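Local coordinates for protein probable zinc protease PqqL (PDB 6OFS) that probably cleaves peptide bonds as a zinc-dependent metalloendopeptidase of the M16 family in the bacterial periplasm, at residues 640-645 against 712-717; 718-723 against 894-899; 738-743 against 790-795; 745-750 against 888-893; 761-766 against 780-785. All blocks are in the same frame, centred on the assembly; numbering follows the deposited sequence.

Contact 1: 640-645 against 712-717; sequences TRYADD and KPLTRA
Tyr642 and Leu714 cross at about a right angle, Leu714 reaching over one face of the phenol ring. Its CD1 lies 3.8 Å from the centroid of the Tyr642 ring and 8° off the ring normal, a CH-pi contact, and Leu714 CB sits 3.6 Å from Tyr642 CD1 on the same ring. Arg716 runs alongside the tyrosine, pointing the same way, with ring and guanidinium planes 66° apart; Arg716 NH1 comes within 3.5 Å of Tyr642 CE1. A bend at chi2 (90°) folds the arginine back so that NH1 donates to Leu714 O at 2.7 Å, nearly in the guanidinium plane, while NE and NH2 form salt bridges with Asp792 and Asp787. With a leucine in place of Arg716, the Leu714 carbonyl would probably lose this donor and the two aspartates a shared cation. Asp644 OD2 takes the Thr715 backbone N-H on its anti lone pair at 2.8 Å, almost straight, with a weak second bond from Thr715 OG1; Asp644 OD1 pairs with Arg646. The backbones meet in a single bridge, Tyr642 to Arg716, flanked by Ala717 N to Arg641 O (2.9 Å) and Ala643 N to Thr715 O (3.0 Å). These bonds tie the loop just after helix 629-641 to the linker that leads into strand 721-728. Thr640 at the helix end packs on Ala721 and Val723 of that strand, and Arg641 makes a cation-pi contact with Trp738 of strand 733-742.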
# COMPACT_ATOMS: atom_id res chain seq x y z
N THR A 640 11.18 -11.41 36.39
CA THR A 640 11.67 -11.63 37.75
C THR A 640 13.15 -11.21 37.86
O THR A 640 13.52 -10.50 38.79
CB THR A 640 11.35 -13.07 38.21
OG1 THR A 640 9.93 -13.23 38.30
CG2 THR A 640 11.98 -13.42 39.55
N ARG A 641 13.97 -11.65 36.89
CA ARG A 641 15.39 -11.34 36.73
C ARG A 641 15.65 -9.82 36.54
O ARG A 641 16.72 -9.33 36.90
CB ARG A 641 15.92 -12.03 35.48
CG ARG A 641 16.32 -13.48 35.67
CD ARG A 641 17.14 -13.92 34.48
NE ARG A 641 16.31 -14.17 33.31
CZ ARG A 641 16.73 -14.06 32.05
NH1 ARG A 641 17.99 -13.70 31.80
NH2 ARG A 641 15.90 -14.31 31.04
N TYR A 642 14.69 -9.10 35.92
CA TYR A 642 14.82 -7.68 35.66
C TYR A 642 13.73 -6.87 36.36
O TYR A 642 12.68 -7.41 36.72
CB TYR A 642 14.84 -7.37 34.15
CG TYR A 642 15.89 -8.12 33.36
CD1 TYR A 642 17.22 -7.71 33.36
CD2 TYR A 642 15.55 -9.26 32.62
CE1 TYR A 642 18.19 -8.40 32.63
CE2 TYR A 642 16.51 -9.96 31.90
CZ TYR A 642 17.83 -9.53 31.91
OH TYR A 642 18.77 -10.20 31.18
N ALA A 643 14.01 -5.58 36.58
CA ALA A 643 13.11 -4.61 37.17
C ALA A 643 13.03 -3.49 36.12
O ALA A 643 13.61 -2.41 36.28
CB ALA A 643 13.67 -4.11 38.49
N ASP A 644 12.39 -3.82 34.98
CA ASP A 644 12.27 -2.93 33.82
C ASP A 644 10.86 -3.05 33.23
O ASP A 644 10.38 -4.17 33.03
CB ASP A 644 13.32 -3.33 32.76
CG ASP A 644 13.86 -2.18 31.91
OD1 ASP A 644 13.08 -1.59 31.14
OD2 ASP A 644 15.08 -1.90 32.01
N ASP A 645 10.23 -1.91 32.93
CA ASP A 645 8.89 -1.87 32.33
C ASP A 645 8.86 -2.55 30.97
O ASP A 645 7.82 -3.09 30.58
CB ASP A 645 8.40 -0.41 32.20
CG ASP A 645 7.63 0.12 33.41
OD1 ASP A 645 6.73 -0.60 33.91
OD2 ASP A 645 7.91 1.27 33.83
N LYS A 712 19.85 1.26 26.14
CA LYS A 712 19.94 1.13 27.58
C LYS A 712 19.72 -0.35 27.87
O LYS A 712 18.69 -0.90 27.46
CB LYS A 712 18.87 1.98 28.31
CG LYS A 712 19.13 3.48 28.32
CD LYS A 712 20.19 3.89 29.34
CE LYS A 712 20.63 5.32 29.18
NZ LYS A 712 19.63 6.27 29.74
N PRO A 713 20.68 -1.05 28.52
CA PRO A 713 20.43 -2.48 28.82
C PRO A 713 19.32 -2.56 29.86
O PRO A 713 19.09 -1.58 30.59
CB PRO A 713 21.77 -2.98 29.40
CG PRO A 713 22.75 -1.85 29.23
CD PRO A 713 21.97 -0.59 29.08
N LEU A 714 18.63 -3.70 29.91
CA LEU A 714 17.56 -3.90 30.90
C LEU A 714 18.11 -3.72 32.32
O LEU A 714 19.23 -4.13 32.60
CB LEU A 714 16.91 -5.28 30.76
CG LEU A 714 16.20 -5.61 29.45
CD1 LEU A 714 15.92 -7.10 29.36
CD2 LEU A 714 14.92 -4.81 29.27
N THR A 715 17.34 -3.04 33.18
CA THR A 715 17.70 -2.81 34.58
C THR A 715 17.55 -4.16 35.24
O THR A 715 16.48 -4.75 35.19
CB THR A 715 16.75 -1.75 35.21
OG1 THR A 715 16.96 -0.49 34.56
CG2 THR A 715 16.94 -1.60 36.72
N ARG A 716 18.64 -4.68 35.82
CA ARG A 716 18.63 -5.97 36.51
C ARG A 716 18.00 -5.81 37.89
O ARG A 716 18.17 -4.76 38.50
CB ARG A 716 20.05 -6.51 36.63
CG ARG A 716 20.54 -7.20 35.36
CD ARG A 716 21.23 -6.26 34.41
NE ARG A 716 21.97 -6.99 33.39
CZ ARG A 716 21.71 -6.95 32.09
NH1 ARG A 716 20.71 -6.19 31.63
NH2 ARG A 716 22.45 -7.64 31.23
N ALA A 717 17.23 -6.83 38.34
CA ALA A 717 16.59 -6.84 39.67
C ALA A 717 17.69 -6.88 40.74
O ALA A 717 18.62 -7.68 40.65
CB ALA A 717 15.67 -8.04 39.81

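Contact 2: 718-723 against 894-899; sequences TDNASV and PVNTYT
Asn720 OD1 is gripped by two donors of the opposite segment, Asn896 ND2 at 2.8 Å and Thr897 N at 3.0 Å. They come from different directions: Asn896 ND2 lies in the carbonyl plane of the Asn720 amide, whereas the Thr897 N-H stands above that plane. The two side-chain amides are turned 63° against each other. Asn896 ND2 also donates to Thr718 O at 3.2 Å, and both acceptors lie close to the Asn896 amide plane, which fixes the rotation of this group; its OD1 accepts from Arg740 NH1. With CG anti to the carbonyl carbon (chi1 -76°), Asn720 is directed across to the neighbouring backbone. Beyond the asparagines the segments become two parallel strands, 721-728 at the border of a five-stranded mixed sheet and 896-904, the last strand of the chain, next to it. Thr899 N gives a nearly straight bond to Ala721 O at 2.8 Å, and Thr899 O accepts from Val723 N at 2.8 Å. Tyr898 CA and Ser722 CA add CA-H...O contacts to the carbonyls of Ala721 and Thr899. Just before this pairing, Val895 and Asn896 both face Arg740 of strand 733-742 in a classic beta bulge. Ser722 and Thr899 share one face of the sheet, their side chains 4.1 Å apart from OG to CB. On the other face Ala721 and Tyr898 lie against helix 629-641, at Thr640 and Arg641. Asp719 O lies at the edge of the Tyr898 ring, 3.6 Å from CE1, and Tyr898 OH bonds Ala717 O.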
# COMPACT_ATOMS: atom_id res chain seq x y z
N THR A 718 17.61 -5.96 41.69
CA THR A 718 18.56 -5.78 42.78
C THR A 718 18.42 -6.88 43.84
O THR A 718 19.39 -7.18 44.52
CB THR A 718 18.48 -4.32 43.34
OG1 THR A 718 19.23 -4.20 44.55
CG2 THR A 718 17.04 -3.83 43.56
N ASP A 719 17.25 -7.50 43.97
CA ASP A 719 17.03 -8.57 44.95
C ASP A 719 16.79 -9.91 44.29
O ASP A 719 16.17 -9.99 43.23
CB ASP A 719 15.84 -8.26 45.87
CG ASP A 719 16.10 -7.12 46.84
OD1 ASP A 719 16.97 -7.28 47.73
OD2 ASP A 719 15.42 -6.06 46.70
N ASN A 720 17.26 -10.97 44.97
CA ASN A 720 17.11 -12.37 44.59
C ASN A 720 15.65 -12.78 44.69
O ASN A 720 14.90 -12.19 45.48
CB ASN A 720 17.88 -13.25 45.57
CG ASN A 720 19.37 -13.27 45.38
OD1 ASN A 720 19.96 -12.45 44.66
ND2 ASN A 720 20.02 -14.21 46.03
N ALA A 721 15.26 -13.80 43.92
CA ALA A 721 13.90 -14.34 43.97
C ALA A 721 13.91 -15.84 43.76
O ALA A 721 14.69 -16.34 42.96
CB ALA A 721 13.02 -13.66 42.94
N SER A 722 13.09 -16.56 44.52
CA SER A 722 12.95 -18.01 44.45
C SER A 722 11.46 -18.28 44.31
O SER A 722 10.74 -18.40 45.30
CB SER A 722 13.54 -18.68 45.68
OG SER A 722 14.93 -18.40 45.74
N VAL A 723 11.00 -18.28 43.05
CA VAL A 723 9.60 -18.43 42.67
C VAL A 723 9.24 -19.88 42.38
O VAL A 723 10.05 -20.63 41.83
CB VAL A 723 9.28 -17.51 41.47
CG1 VAL A 723 7.77 -17.36 41.26
CG2 VAL A 723 9.95 -16.15 41.61
N PRO A 894 28.28 -14.72 42.95
CA PRO A 894 27.20 -13.97 42.29
C PRO A 894 26.69 -12.77 43.07
O PRO A 894 26.57 -12.81 44.30
CB PRO A 894 26.07 -14.99 42.14
CG PRO A 894 26.64 -16.31 42.52
CD PRO A 894 27.80 -16.04 43.41
N VAL A 895 26.35 -11.71 42.34
CA VAL A 895 25.74 -10.49 42.83
C VAL A 895 24.23 -10.77 43.04
O VAL A 895 23.61 -10.18 43.93
CB VAL A 895 26.06 -9.27 41.89
CG1 VAL A 895 25.62 -9.53 40.45
CG2 VAL A 895 25.47 -7.95 42.41
N ASN A 896 23.65 -11.72 42.26
CA ASN A 896 22.26 -12.15 42.36
C ASN A 896 22.00 -13.57 41.86
O ASN A 896 22.62 -14.01 40.90
CB ASN A 896 21.35 -11.20 41.58
CG ASN A 896 21.03 -9.90 42.26
OD1 ASN A 896 21.36 -8.82 41.77
ND2 ASN A 896 20.36 -9.96 43.39
N THR A 897 21.03 -14.26 42.48
CA THR A 897 20.56 -15.58 42.05
C THR A 897 19.04 -15.57 41.92
O THR A 897 18.34 -15.22 42.87
CB THR A 897 21.07 -16.76 42.91
OG1 THR A 897 20.39 -16.78 44.17
CG2 THR A 897 22.59 -16.78 43.10
N TYR A 898 18.53 -15.92 40.73
CA TYR A 898 17.09 -15.99 40.49
C TYR A 898 16.70 -17.44 40.18
O TYR A 898 17.29 -18.08 39.30
CB TYR A 898 16.62 -15.01 39.39
CG TYR A 898 17.32 -13.67 39.41
CD1 TYR A 898 16.86 -12.63 40.22
CD2 TYR A 898 18.44 -13.43 38.61
CE1 TYR A 898 17.51 -11.39 40.24
CE2 TYR A 898 19.07 -12.19 38.60
CZ TYR A 898 18.60 -11.17 39.40
OH TYR A 898 19.25 -9.97 39.39
N THR A 899 15.75 -17.97 40.97
CA THR A 899 15.31 -19.35 40.87
C THR A 899 13.83 -19.43 40.54
O THR A 899 13.03 -18.68 41.10
CB THR A 899 15.71 -20.12 42.12
OG1 THR A 899 17.09 -19.84 42.37
CG2 THR A 899 15.52 -21.64 41.97

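Contact 3: 738-743 against 790-795; sequences WKRYDS and AKDISH
Lys739 and His795 exchange both of their backbone bonds, His795 N to Lys739 O at 2.8 Å and Lys739 N to His795 O at 3.0 Å. Tyr741 and Ile793 do the same, each N-H meeting the other carbonyl at 2.8 Å, and Ser743 N donates to Lys791 O. Arg740 faces Ser794 between these two pairs, and Asp742 faces Asp792 beyond the second, both as non-hydrogen-bonded pairs. Arg740 spreads its guanidinium over several acceptors: a bend at chi3 (77°) turns NE toward Asp792 OD2 in a long salt bridge (3.7 Å), NH2 makes a weak bond to Asp742 OD1 (3.5 Å), and NH1 bonds Asn896 OD1. Asp792 OD2 has a second cation in Arg716. A methionine at Arg740 would probably leave the two carboxylates, 4.6 Å apart from Asp742 OD1 to Asp792 OD2, without this common cation and Asn896 without its donor. On the other face, His795 CB lies at the edge of the Tyr741 ring, and His795 NE2 is hydrogen-bonded to Ser782 OG. Strands 733-742 and 792-801 pair here as antiparallel neighbours inside the mixed sheet of this M16 domain; Lys791 and Asp792, both facing Asp787, form a G1 bulge in the hairpin of 792-801 with 779-787.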
# COMPACT_ATOMS: atom_id res chain seq x y z
N TRP A 738 19.32 -18.90 37.58
CA TRP A 738 20.19 -17.89 36.97
C TRP A 738 21.07 -17.31 38.05
O TRP A 738 20.59 -16.93 39.11
CB TRP A 738 19.38 -16.74 36.36
CG TRP A 738 18.84 -17.01 34.99
CD1 TRP A 738 19.42 -16.70 33.80
CD2 TRP A 738 17.51 -17.46 34.69
NE1 TRP A 738 18.56 -16.97 32.76
CE2 TRP A 738 17.38 -17.44 33.28
CE3 TRP A 738 16.42 -17.86 35.47
CZ2 TRP A 738 16.21 -17.87 32.63
CZ3 TRP A 738 15.25 -18.27 34.83
CH2 TRP A 738 15.16 -18.28 33.43
N LYS A 739 22.35 -17.26 37.77
CA LYS A 739 23.36 -16.69 38.65
C LYS A 739 23.95 -15.56 37.84
O LYS A 739 24.29 -15.75 36.67
CB LYS A 739 24.40 -17.75 39.03
CG LYS A 739 23.95 -18.58 40.22
CD LYS A 739 24.96 -19.65 40.62
CE LYS A 739 24.49 -20.52 41.77
NZ LYS A 739 24.36 -19.76 43.05
N ARG A 740 23.97 -14.35 38.43
CA ARG A 740 24.48 -13.14 37.78
C ARG A 740 25.77 -12.70 38.44
O ARG A 740 25.86 -12.65 39.67
CB ARG A 740 23.45 -12.02 37.80
CG ARG A 740 23.22 -11.40 36.43
CD ARG A 740 22.42 -10.13 36.51
NE ARG A 740 23.25 -9.02 36.97
CZ ARG A 740 23.06 -8.35 38.10
NH1 ARG A 740 22.04 -8.66 38.90
NH2 ARG A 740 23.88 -7.36 38.44
N TYR A 741 26.77 -12.42 37.61
CA TYR A 741 28.11 -12.05 38.03
C TYR A 741 28.49 -10.71 37.40
O TYR A 741 28.28 -10.54 36.20
CB TYR A 741 29.11 -13.14 37.58
CG TYR A 741 28.80 -14.53 38.09
CD1 TYR A 741 28.01 -15.41 37.34
CD2 TYR A 741 29.30 -14.97 39.31
CE1 TYR A 741 27.73 -16.70 37.81
CE2 TYR A 741 29.01 -16.25 39.79
CZ TYR A 741 28.22 -17.11 39.04
OH TYR A 741 27.97 -18.37 39.52
N ASP A 742 29.01 -9.75 38.19
CA ASP A 742 29.44 -8.46 37.63
C ASP A 742 30.86 -8.62 37.07
O ASP A 742 31.65 -9.39 37.62
CB ASP A 742 29.38 -7.32 38.66
CG ASP A 742 28.05 -6.58 38.77
OD1 ASP A 742 27.23 -6.66 37.82
OD2 ASP A 742 27.83 -5.89 39.80
N SER A 743 31.15 -7.94 35.96
CA SER A 743 32.48 -7.98 35.34
C SER A 743 33.17 -6.68 35.71
O SER A 743 32.74 -5.60 35.27
CB SER A 743 32.38 -8.11 33.82
OG SER A 743 31.46 -9.11 33.42
N ALA A 790 26.17 -4.15 29.81
CA ALA A 790 25.70 -4.22 31.19
C ALA A 790 26.84 -4.55 32.15
O ALA A 790 26.69 -4.34 33.36
CB ALA A 790 24.62 -5.26 31.31
N LYS A 791 27.96 -5.05 31.60
CA LYS A 791 29.19 -5.44 32.30
C LYS A 791 28.91 -6.57 33.29
O LYS A 791 29.34 -6.52 34.44
CB LYS A 791 29.92 -4.23 32.96
CG LYS A 791 30.22 -3.07 32.01
CD LYS A 791 30.40 -1.75 32.76
CE LYS A 791 30.13 -0.56 31.86
NZ LYS A 791 30.18 0.73 32.60
N ASP A 792 28.15 -7.58 32.83
CA ASP A 792 27.83 -8.75 33.63
C ASP A 792 27.79 -10.05 32.83
O ASP A 792 27.62 -10.02 31.61
CB ASP A 792 26.53 -8.56 34.45
CG ASP A 792 25.30 -8.16 33.67
OD1 ASP A 792 24.97 -8.83 32.67
OD2 ASP A 792 24.63 -7.20 34.09
N ILE A 793 27.96 -11.18 33.53
CA ILE A 793 27.91 -12.54 33.01
C ILE A 793 26.71 -13.22 33.69
O ILE A 793 26.43 -12.98 34.86
CB ILE A 793 29.24 -13.31 33.26
CG1 ILE A 793 30.45 -12.58 32.64
CG2 ILE A 793 29.18 -14.76 32.77
CD1 ILE A 793 31.65 -12.50 33.55
N SER A 794 26.01 -14.07 32.95
CA SER A 794 24.88 -14.82 33.48
C SER A 794 25.10 -16.30 33.25
O SER A 794 25.63 -16.71 32.22
CB SER A 794 23.57 -14.35 32.86
OG SER A 794 22.50 -14.47 33.78
N HIS A 795 24.72 -17.10 34.25
CA HIS A 795 24.85 -18.53 34.14
C HIS A 795 23.52 -19.14 34.39
O HIS A 795 23.01 -19.07 35.51
CB HIS A 795 25.91 -19.10 35.09
CG HIS A 795 26.00 -20.59 35.00
ND1 HIS A 795 25.32 -21.41 35.89
CD2 HIS A 795 26.61 -21.37 34.07
CE1 HIS A 795 25.57 -22.65 35.50
NE2 HIS A 795 26.34 -22.67 34.41

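Contact 4: 745-750 against 888-893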
# COMPACT_ATOMS: atom_id res chain seq x y z
N THR A 745 36.26 -5.75 34.93
CA THR A 745 36.91 -5.44 33.64
C THR A 745 36.09 -6.10 32.52
O THR A 745 35.49 -7.15 32.77
CB THR A 745 38.36 -5.97 33.64
OG1 THR A 745 38.40 -7.25 34.29
CG2 THR A 745 39.33 -5.02 34.32
N PRO A 746 36.04 -5.55 31.27
CA PRO A 746 35.24 -6.21 30.21
C PRO A 746 35.76 -7.58 29.77
O PRO A 746 36.97 -7.83 29.79
CB PRO A 746 35.31 -5.20 29.04
CG PRO A 746 35.75 -3.91 29.66
CD PRO A 746 36.66 -4.31 30.78
N VAL A 747 34.83 -8.48 29.39
CA VAL A 747 35.21 -9.81 28.96
C VAL A 747 35.75 -9.74 27.53
O VAL A 747 34.99 -9.52 26.58
CB VAL A 747 34.09 -10.89 29.13
CG1 VAL A 747 34.58 -12.27 28.69
CG2 VAL A 747 33.58 -10.94 30.56
N ASN A 748 37.08 -9.89 27.40
CA ASN A 748 37.77 -9.90 26.12
C ASN A 748 37.79 -11.33 25.57
O ASN A 748 37.35 -12.26 26.27
CB ASN A 748 39.18 -9.32 26.23
CG ASN A 748 40.09 -9.94 27.27
OD1 ASN A 748 39.82 -11.00 27.86
ND2 ASN A 748 41.23 -9.29 27.51
N LEU A 749 38.27 -11.51 24.31
CA LEU A 749 38.36 -12.80 23.62
C LEU A 749 39.08 -13.92 24.45
O LEU A 749 38.51 -15.01 24.52
CB LEU A 749 38.97 -12.64 22.21
CG LEU A 749 38.92 -13.85 21.28
CD1 LEU A 749 37.51 -14.16 20.80
CD2 LEU A 749 39.82 -13.65 20.09
N PRO A 750 40.25 -13.69 25.13
CA PRO A 750 40.86 -14.78 25.93
C PRO A 750 39.98 -15.27 27.07
O PRO A 750 39.86 -16.48 27.25
CB PRO A 750 42.16 -14.16 26.47
CG PRO A 750 42.38 -12.93 25.71
CD PRO A 750 41.08 -12.46 25.18
N LYS A 888 38.05 -18.14 38.73
CA LYS A 888 38.10 -17.64 40.10
C LYS A 888 37.82 -16.13 40.16
O LYS A 888 37.29 -15.65 41.16
CB LYS A 888 39.47 -17.96 40.73
CG LYS A 888 39.37 -18.41 42.18
CD LYS A 888 40.66 -19.07 42.67
CE LYS A 888 40.42 -19.89 43.92
NZ LYS A 888 39.76 -21.19 43.62
N GLN A 889 38.15 -15.41 39.07
CA GLN A 889 37.97 -13.96 38.96
C GLN A 889 36.60 -13.53 38.44
O GLN A 889 36.12 -12.48 38.85
CB GLN A 889 39.07 -13.36 38.07
CG GLN A 889 39.47 -11.94 38.43
CD GLN A 889 40.48 -11.40 37.46
OE1 GLN A 889 40.14 -10.70 36.50
NE2 GLN A 889 41.75 -11.73 37.68
N TYR A 890 35.98 -14.31 37.53
CA TYR A 890 34.70 -13.94 36.92
C TYR A 890 33.49 -14.84 37.30
O TYR A 890 32.37 -14.53 36.86
CB TYR A 890 34.85 -13.89 35.39
CG TYR A 890 35.69 -12.76 34.84
CD1 TYR A 890 35.09 -11.63 34.29
CD2 TYR A 890 37.07 -12.86 34.78
CE1 TYR A 890 35.85 -10.60 33.73
CE2 TYR A 890 37.85 -11.84 34.24
CZ TYR A 890 37.24 -10.71 33.71
OH TYR A 890 38.01 -9.71 33.17
N LEU A 891 33.69 -15.94 38.06
CA LEU A 891 32.58 -16.85 38.40
C LEU A 891 32.54 -17.29 39.87
O LEU A 891 31.76 -18.19 40.21
CB LEU A 891 32.57 -18.09 37.47
CG LEU A 891 32.27 -17.88 35.97
CD1 LEU A 891 32.41 -19.17 35.22
CD2 LEU A 891 30.87 -17.31 35.73
N SER A 892 33.35 -16.65 40.73
CA SER A 892 33.43 -17.02 42.14
C SER A 892 32.16 -16.67 42.97
O SER A 892 31.62 -17.57 43.64
CB SER A 892 34.68 -16.45 42.80
OG SER A 892 35.55 -17.47 43.26
N HIS A 893 31.72 -15.40 42.96
CA HIS A 893 30.57 -15.01 43.79
C HIS A 893 29.52 -14.18 43.06
O HIS A 893 29.80 -13.05 42.65
CB HIS A 893 31.02 -14.27 45.07
CG HIS A 893 31.99 -15.02 45.92
ND1 HIS A 893 33.30 -14.61 46.04
CD2 HIS A 893 31.82 -16.16 46.64
CE1 HIS A 893 33.89 -15.50 46.84
NE2 HIS A 893 33.03 -16.43 47.24
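Val747 CG2 packs against Tyr890, 3.9 Å from CE1, the two side chains sliding past each other in opposite directions. Thr745 approaches the same tyrosine from its hydroxyl end and crosses it at about a right angle. The Thr745 OG1 to Tyr890 OH hydrogen bond measures 2.7 Å, and either hydroxyl could be the donor. Thr745 holds OG1 between its backbone N and carbonyl carbon (chi1 40°), which brings the hydroxyl to the phenol, while its own carbonyl O lies at the ring edge, in plane, 3.6 Å from Tyr890 CE1. Ile793 of strand 792-801 touches both Val747 and Tyr890, and Thr751 also lies against the tyrosine. The contact is small, burying 145 Å² in all. Asn748 is the N-cap of helix 749-771, its side chain capping a backbone N of the first turn and OD1 also bonding Thr751 OG1; Thr745 and Val747 sit in the loop just ahead. Tyr890 belongs to the last turn of helix 880-890. This is plain loop-to-helix packing, far from the zinc, in which one tyrosine joins the start of one helix of an alpha/beta domain to the end of another.

Contact 5: 761-766 against 780-785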
# COMPACT_ATOMS: atom_id res chain seq x y z
N ALA A 761 33.23 -28.21 30.49
CA ALA A 761 33.59 -29.12 31.58
C ALA A 761 32.47 -29.20 32.60
O ALA A 761 32.13 -30.30 33.06
CB ALA A 761 34.87 -28.65 32.25
N LEU A 762 31.89 -28.04 32.95
CA LEU A 762 30.80 -27.90 33.91
C LEU A 762 29.55 -28.63 33.43
O LEU A 762 28.97 -29.39 34.19
CB LEU A 762 30.51 -26.41 34.20
CG LEU A 762 29.33 -26.09 35.13
CD1 LEU A 762 29.51 -26.73 36.51
CD2 LEU A 762 29.16 -24.60 35.28
N ALA A 763 29.17 -28.43 32.15
CA ALA A 763 28.01 -29.07 31.53
C ALA A 763 28.18 -30.59 31.47
O ALA A 763 27.18 -31.32 31.47
CB ALA A 763 27.79 -28.50 30.13
N LYS A 764 29.44 -31.07 31.44
CA LYS A 764 29.77 -32.50 31.44
C LYS A 764 29.41 -33.11 32.81
O LYS A 764 28.59 -34.03 32.85
CB LYS A 764 31.25 -32.72 31.06
CG LYS A 764 31.67 -34.20 30.98
CD LYS A 764 33.09 -34.40 30.43
CE LYS A 764 34.18 -34.30 31.48
NZ LYS A 764 35.53 -34.49 30.88
N ASP A 765 29.98 -32.56 33.91
CA ASP A 765 29.73 -33.00 35.29
C ASP A 765 28.24 -32.99 35.62
O ASP A 765 27.78 -33.85 36.37
CB ASP A 765 30.48 -32.12 36.30
CG ASP A 765 32.00 -32.15 36.26
OD1 ASP A 765 32.57 -32.87 35.40
OD2 ASP A 765 32.62 -31.46 37.10
N LEU A 766 27.48 -32.02 35.07
CA LEU A 766 26.04 -31.91 35.28
C LEU A 766 25.27 -33.02 34.55
O LEU A 766 24.33 -33.58 35.11
CB LEU A 766 25.52 -30.51 34.92
CG LEU A 766 25.87 -29.40 35.93
CD1 LEU A 766 25.79 -28.03 35.29
CD2 LEU A 766 24.96 -29.44 37.16
N VAL A 780 19.07 -31.73 31.15
CA VAL A 780 19.87 -30.76 31.90
C VAL A 780 20.59 -29.82 30.92
O VAL A 780 20.92 -30.22 29.80
CB VAL A 780 20.80 -31.38 32.98
CG1 VAL A 780 22.07 -31.99 32.37
CG2 VAL A 780 21.14 -30.37 34.07
N SER A 781 20.77 -28.57 31.34
CA SER A 781 21.42 -27.54 30.56
C SER A 781 22.30 -26.66 31.43
O SER A 781 22.00 -26.43 32.61
CB SER A 781 20.39 -26.71 29.82
OG SER A 781 21.05 -26.05 28.75
N SER A 782 23.41 -26.20 30.85
CA SER A 782 24.39 -25.32 31.48
C SER A 782 24.84 -24.36 30.40
O SER A 782 25.64 -24.73 29.53
CB SER A 782 25.55 -26.12 32.04
OG SER A 782 26.46 -25.28 32.73
N ARG A 783 24.25 -23.16 30.40
CA ARG A 783 24.51 -22.10 29.41
C ARG A 783 25.12 -20.89 30.08
O ARG A 783 24.78 -20.57 31.22
CB ARG A 783 23.20 -21.69 28.68
CG ARG A 783 22.43 -22.85 28.04
CD ARG A 783 21.10 -22.37 27.47
NE ARG A 783 20.29 -23.48 26.97
CZ ARG A 783 19.06 -23.77 27.40
NH1 ARG A 783 18.48 -23.03 28.34
NH2 ARG A 783 18.40 -24.80 26.89
N LEU A 784 25.99 -20.19 29.35
CA LEU A 784 26.68 -19.01 29.86
C LEU A 784 26.56 -17.84 28.88
O LEU A 784 27.03 -17.93 27.75
CB LEU A 784 28.15 -19.36 30.11
CG LEU A 784 28.95 -18.39 30.95
CD1 LEU A 784 28.68 -18.61 32.45
CD2 LEU A 784 30.42 -18.52 30.65
N SER A 785 25.92 -16.76 29.32
CA SER A 785 25.69 -15.54 28.55
C SER A 785 26.58 -14.38 29.05
O SER A 785 26.74 -14.22 30.26
CB SER A 785 24.22 -15.16 28.64
OG SER A 785 23.92 -13.92 28.02
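No aromatic ring takes part where Ser782 meets Ala763 and Leu766; the flat guanidinium of Arg783 lies on the side of the strand turned from the helix, with Ser781 OG over one face, offset toward the rim. Ser782 is the centre of the touch. Its CB lies 3.8 Å from Ala763 CB and equally far from Leu766 CD1. OG, anti to the backbone N (chi1 -176°), reaches in beside Leu762 CD2, also at 3.8 Å. The hydroxyl thus sits among leucine methyls, yet its polar needs are met from outside the two segments by Asn759 ND2 and His795 NE2. With small side chains at this point, helix and strand come close: Ala763 CA and Ser782 CA are 5.2 Å apart. The segment axes approach to 8.0 Å and run nearly antiparallel, at 165°, as helix 749-771 lies on one face of the five-stranded mixed sheet and the chain returns through border strand 779-787. Alternation along the strand turns Val780 and Ser782 to the helix and Ser781 and Arg783 away. Val780 lies further along the helix, where its CG1 comes within 3.9 Å of the Leu766 backbone O and CG2 faces Leu766 CB more loosely. No hydrogen bond crosses between the segments. Leu762 also packs on Met817, and Asp765 forms a salt bridge with Arg820, both of helix 806-823.

All five contacts gather in the C-terminal part of the chain, away from the zinc site, round the sheet ordered 721-728, 896-904, 733-742, 792-801, 779-787. Contact 1 closes first and leads straight into contact 2, residue 718 following 717, their centres about 12 Å apart. Contact 2 joins the first and last strands, so contacts 3, 4 and 5 all fall within its span; contacts 3 and 4 interlock, their segments alternating. Contacts 2 and 3, equally spaced, lie in the same sheet on neighbouring strands 896-904 and 733-742. Contacts 4 and 5 both use helix 749-771, about 17 Å apart between centres. Together they tie the sheet to helices 749-771 and 880-890 and the end of helix 629-641.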